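Local coordinates for MazG-related protein (Thermotoga maritima, PDB 2YXH) that probably hydrolyses nucleoside triphosphates to monophosphates and pyrophosphate, as MazG-family enzymes do, and binds magnesium through a cluster of acidic side chains, at residues L13-I24 / L63-Y72. The protein carries 1 engineered substitution. Sequence-based numbering, arbitrary orientation.
Sequences LRKCPWLEKQSI and LVAAVAQRDY
The guanidinium of R70 turns its edge to the carbonyl oxygens of Q22 and L19, while V67 CG1 lies over one face, 3.3 Å above the plane and offset toward the rim. R70 NH2 reaches Q22 O at 2.6 Å, a straight bond that meets the carbonyl almost end-on. R70 NH1 gives a longer one to L19 O, 3.1 Å away and above the carbonyl plane; Q22 N comes to that oxygen from the opposite face. From its own helix, D71 holds NE and NH2 side-on, one carboxylate oxygen to each, which fixes the plane of the group. With CG anti to the backbone N (chi1 -163°) and a bend at chi3, the chain carries the guanidinium back toward the turn after helix 17-20. A methionine here would probably leave the carbonyls of L19 and Q22 without these donors and D71 without its counter-charge. D71 OD2 also accepts from a water that takes the I24 N-H.

Beside these bonds, I24 sits as a knob among V64, V67, A68 and Y72: CG1 meets V64 CG1 at 3.7 Å, CD1 presses on A68 CB at 3.6 Å, and CG2 approaches the Y72 ring at CE2. L19 CD1 lies against V67 CG2 and its CD2 meets L63 CD2 at 3.9 Å, and L13 CD1 rests on A66 CB. L27 of helix 24-43 closes over L19, V64 and V67. The connection between helices 2-15 and 24-43 is thus clasped to the C-terminal end of helix 47-72, within the all-helical MazG fold; D60, which with E34 binds one of the magnesium ions, lies three residues before L63.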
loop_
_atom_site.group_PDB
_atom_site.type_symbol
_atom_site.label_atom_id
_atom_site.label_comp_id
_atom_site.label_asym_id
_atom_site.label_seq_id
_atom_site.Cartn_x
_atom_site.Cartn_y
_atom_site.Cartn_z
ATOM N N LEU A 13 -3.581 2.243 16.207
ATOM C CA LEU A 13 -2.468 2.925 16.853
ATOM C C LEU A 13 -2.884 3.202 18.279
ATOM O O LEU A 13 -2.099 2.986 19.210
ATOM C CB LEU A 13 -2.129 4.232 16.123
ATOM C CG LEU A 13 -1.302 3.925 14.868
ATOM C CD1 LEU A 13 -1.195 5.166 13.941
ATOM C CD2 LEU A 13 0.045 3.210 15.202
ATOM N N ARG A 14 -4.146 3.627 18.436
ATOM C CA ARG A 14 -4.620 4.054 19.706
ATOM C C ARG A 14 -5.007 2.980 20.668
ATOM O O ARG A 14 -5.019 3.245 21.879
ATOM C CB ARG A 14 -5.761 5.004 19.556
ATOM C CG ARG A 14 -5.266 6.449 19.469
ATOM C CD ARG A 14 -6.471 7.437 19.519
ATOM N NE ARG A 14 -7.636 7.084 18.657
ATOM C CZ ARG A 14 -8.846 6.646 19.078
ATOM N NH1 ARG A 14 -9.118 6.442 20.404
ATOM N NH2 ARG A 14 -9.797 6.400 18.141
ATOM N N LYS A 15 -5.301 1.772 20.178
ATOM C CA LYS A 15 -6.025 0.843 21.032
ATOM C C LYS A 15 -5.487 -0.552 21.011
ATOM O O LYS A 15 -5.643 -1.292 21.962
ATOM C CB LYS A 15 -7.479 0.741 20.629
ATOM C CG LYS A 15 -8.259 2.075 20.583
ATOM C CD LYS A 15 -9.646 1.660 20.133
ATOM C CE LYS A 15 -10.766 2.540 20.675
ATOM N NZ LYS A 15 -10.789 2.528 22.157
ATOM N N CYS A 16 -4.940 -0.943 19.889
ATOM C CA CYS A 16 -4.513 -2.332 19.682
ATOM C C CYS A 16 -3.220 -2.851 20.347
ATOM O O CYS A 16 -2.091 -2.460 19.994
ATOM C CB CYS A 16 -4.504 -2.613 18.185
ATOM S SG CYS A 16 -4.236 -4.330 17.940
ATOM N N PRO A 17 -3.370 -3.814 21.273
ATOM C CA PRO A 17 -2.191 -4.340 22.011
ATOM C C PRO A 17 -1.270 -5.282 21.166
ATOM O O PRO A 17 -0.098 -5.436 21.448
ATOM C CB PRO A 17 -2.848 -5.074 23.208
ATOM C CG PRO A 17 -4.163 -5.600 22.618
ATOM C CD PRO A 17 -4.646 -4.397 21.762
ATOM N N TRP A 18 -1.814 -5.895 20.117
ATOM C CA TRP A 18 -1.043 -6.655 19.188
ATOM C C TRP A 18 -0.174 -5.666 18.370
ATOM O O TRP A 18 1.061 -5.906 18.186
ATOM C CB TRP A 18 -1.965 -7.529 18.293
ATOM C CG TRP A 18 -1.246 -8.154 17.217
ATOM C CD1 TRP A 18 -0.516 -9.361 17.284
ATOM C CD2 TRP A 18 -1.051 -7.641 15.901
ATOM N NE1 TRP A 18 0.061 -9.607 16.063
ATOM C CE2 TRP A 18 -0.239 -8.569 15.200
ATOM C CE3 TRP A 18 -1.515 -6.501 15.216
ATOM C CZ2 TRP A 18 0.101 -8.389 13.853
ATOM C CZ3 TRP A 18 -1.171 -6.325 13.912
ATOM C CH2 TRP A 18 -0.340 -7.259 13.239
ATOM N N LEU A 19 -0.782 -4.563 17.903
ATOM C CA LEU A 19 -0.071 -3.658 16.976
ATOM C C LEU A 19 1.130 -3.039 17.704
ATOM O O LEU A 19 2.275 -3.023 17.152
ATOM C CB LEU A 19 -0.991 -2.623 16.301
ATOM C CG LEU A 19 -0.265 -1.665 15.315
ATOM C CD1 LEU A 19 0.490 -2.489 14.229
ATOM C CD2 LEU A 19 -1.165 -0.552 14.705
ATOM N N GLU A 20 0.892 -2.673 18.978
ATOM C CA GLU A 20 1.911 -2.056 19.898
ATOM C C GLU A 20 3.205 -2.900 19.925
ATOM O O GLU A 20 4.351 -2.327 19.978
ATOM C CB GLU A 20 1.339 -1.922 21.307
ATOM C CG GLU A 20 2.364 -1.776 22.369
ATOM C CD GLU A 20 1.785 -1.195 23.685
ATOM O OE1 GLU A 20 0.532 -1.203 23.846
ATOM O OE2 GLU A 20 2.602 -0.754 24.567
ATOM N N LYS A 21 3.037 -4.229 19.885
ATOM C CA LYS A 21 4.137 -5.138 19.933
ATOM C C LYS A 21 4.817 -5.385 18.609
ATOM O O LYS A 21 5.868 -6.052 18.598
ATOM C CB LYS A 21 3.745 -6.462 20.606
ATOM C CG LYS A 21 3.394 -6.302 22.146
ATOM C CD LYS A 21 4.487 -5.432 22.856
ATOM C CE LYS A 21 4.095 -4.655 24.157
ATOM N NZ LYS A 21 4.885 -3.297 24.187
ATOM N N GLN A 22 4.239 -4.914 17.496
ATOM C CA GLN A 22 4.839 -5.110 16.141
ATOM C C GLN A 22 5.898 -4.042 15.753
ATOM O O GLN A 22 5.709 -2.838 15.920
ATOM C CB GLN A 22 3.767 -5.240 15.013
ATOM C CG GLN A 22 2.544 -6.047 15.372
ATOM C CD GLN A 22 2.890 -7.364 16.010
ATOM O OE1 GLN A 22 3.573 -8.220 15.376
ATOM N NE2 GLN A 22 2.445 -7.562 17.282
ATOM N N SER A 23 7.019 -4.481 15.223
ATOM C CA SER A 23 8.012 -3.531 14.712
ATOM C C SER A 23 7.773 -3.371 13.208
ATOM O O SER A 23 7.140 -4.208 12.552
ATOM C CB SER A 23 9.428 -4.065 14.930
ATOM O OG SER A 23 9.575 -5.205 14.131
ATOM N N ILE A 24 8.280 -2.285 12.661
ATOM C CA ILE A 24 8.205 -2.034 11.214
ATOM C C ILE A 24 8.752 -3.176 10.401
ATOM O O ILE A 24 8.173 -3.591 9.409
ATOM C CB ILE A 24 8.802 -0.622 10.850
ATOM C CG1 ILE A 24 8.246 -0.105 9.527
ATOM C CG2 ILE A 24 10.295 -0.574 10.928
ATOM C CD1 ILE A 24 8.495 1.385 9.355
ATOM N N LEU A 63 -0.322 -0.235 7.353
ATOM C CA LEU A 63 0.216 -0.489 8.684
ATOM C C LEU A 63 1.743 -0.283 8.739
ATOM O O LEU A 63 2.278 0.084 9.765
ATOM C CB LEU A 63 -0.048 -1.859 9.186
ATOM C CG LEU A 63 -1.397 -2.188 9.775
ATOM C CD1 LEU A 63 -1.401 -3.729 10.123
ATOM C CD2 LEU A 63 -1.906 -1.180 10.956
ATOM N N VAL A 64 2.446 -0.460 7.647
ATOM C CA VAL A 64 3.890 -0.111 7.697
ATOM C C VAL A 64 3.960 1.443 7.793
ATOM O O VAL A 64 4.624 2.011 8.680
ATOM C CB VAL A 64 4.696 -0.716 6.529
ATOM C CG1 VAL A 64 6.113 -0.184 6.469
ATOM C CG2 VAL A 64 4.711 -2.249 6.567
ATOM N N ALA A 65 3.246 2.154 6.940
ATOM C CA ALA A 65 3.209 3.589 7.109
ATOM C C ALA A 65 2.957 3.969 8.565
ATOM O O ALA A 65 3.727 4.759 9.154
ATOM C CB ALA A 65 2.188 4.268 6.170
ATOM N N ALA A 66 1.900 3.461 9.158
ATOM C CA ALA A 66 1.572 3.782 10.590
ATOM C C ALA A 66 2.684 3.664 11.632
ATOM O O ALA A 66 2.819 4.520 12.548
ATOM C CB ALA A 66 0.315 3.007 11.074
ATOM N N VAL A 67 3.509 2.609 11.502
ATOM C CA VAL A 67 4.471 2.368 12.500
ATOM C C VAL A 67 5.740 3.170 12.176
ATOM O O VAL A 67 6.527 3.466 13.080
ATOM C CB VAL A 67 4.829 0.840 12.572
ATOM C CG1 VAL A 67 6.041 0.626 13.487
ATOM C CG2 VAL A 67 3.554 -0.024 13.096
ATOM N N ALA A 68 5.937 3.484 10.886
ATOM C CA ALA A 68 6.942 4.472 10.452
ATOM C C ALA A 68 6.615 5.822 11.146
ATOM O O ALA A 68 7.524 6.510 11.595
ATOM C CB ALA A 68 6.950 4.627 8.985
ATOM N N GLN A 69 5.344 6.201 11.242
ATOM C CA GLN A 69 4.969 7.381 12.018
ATOM C C GLN A 69 5.184 7.146 13.524
ATOM O O GLN A 69 5.695 8.010 14.211
ATOM C CB GLN A 69 3.506 7.749 11.802
ATOM C CG GLN A 69 3.036 8.906 12.641
ATOM C CD GLN A 69 1.438 9.129 12.614
ATOM O OE1 GLN A 69 0.622 8.350 13.179
ATOM N NE2 GLN A 69 1.049 10.193 11.983
ATOM N N ARG A 70 4.751 5.995 14.026
ATOM C CA ARG A 70 4.802 5.704 15.439
ATOM C C ARG A 70 6.236 5.774 15.990
ATOM O O ARG A 70 6.550 6.453 17.004
ATOM C CB ARG A 70 4.307 4.263 15.680
ATOM C CG ARG A 70 3.948 4.056 17.127
ATOM C CD ARG A 70 3.713 2.602 17.419
ATOM N NE ARG A 70 4.869 1.702 17.145
ATOM C CZ ARG A 70 4.726 0.414 16.956
ATOM N NH1 ARG A 70 3.479 -0.125 16.990
ATOM N NH2 ARG A 70 5.805 -0.316 16.721
ATOM N N ASP A 71 7.069 4.994 15.336
ATOM C CA ASP A 71 8.426 4.788 15.752
ATOM C C ASP A 71 9.462 5.801 15.201
ATOM O O ASP A 71 10.498 5.936 15.787
ATOM C CB ASP A 71 8.863 3.370 15.425
ATOM C CG ASP A 71 8.156 2.340 16.317
ATOM O OD1 ASP A 71 7.336 2.723 17.171
ATOM O OD2 ASP A 71 8.394 1.130 16.130
ATOM N N TYR A 72 9.247 6.359 14.020
ATOM C CA TYR A 72 10.302 7.106 13.328
ATOM C C TYR A 72 9.809 8.543 13.063
ATOM O O TYR A 72 10.522 9.351 12.488
ATOM C CB TYR A 72 10.818 6.422 12.090
ATOM C CG TYR A 72 11.524 5.105 12.447
ATOM C CD1 TYR A 72 12.876 5.113 12.814
ATOM C CD2 TYR A 72 10.860 3.871 12.397
ATOM C CE1 TYR A 72 13.536 3.908 13.235
ATOM C CE2 TYR A 72 11.529 2.615 12.826
ATOM C CZ TYR A 72 12.868 2.697 13.243
ATOM O OH TYR A 72 13.598 1.535 13.657
HETATM O O HOH W 1 9.466 -0.340 14.363
#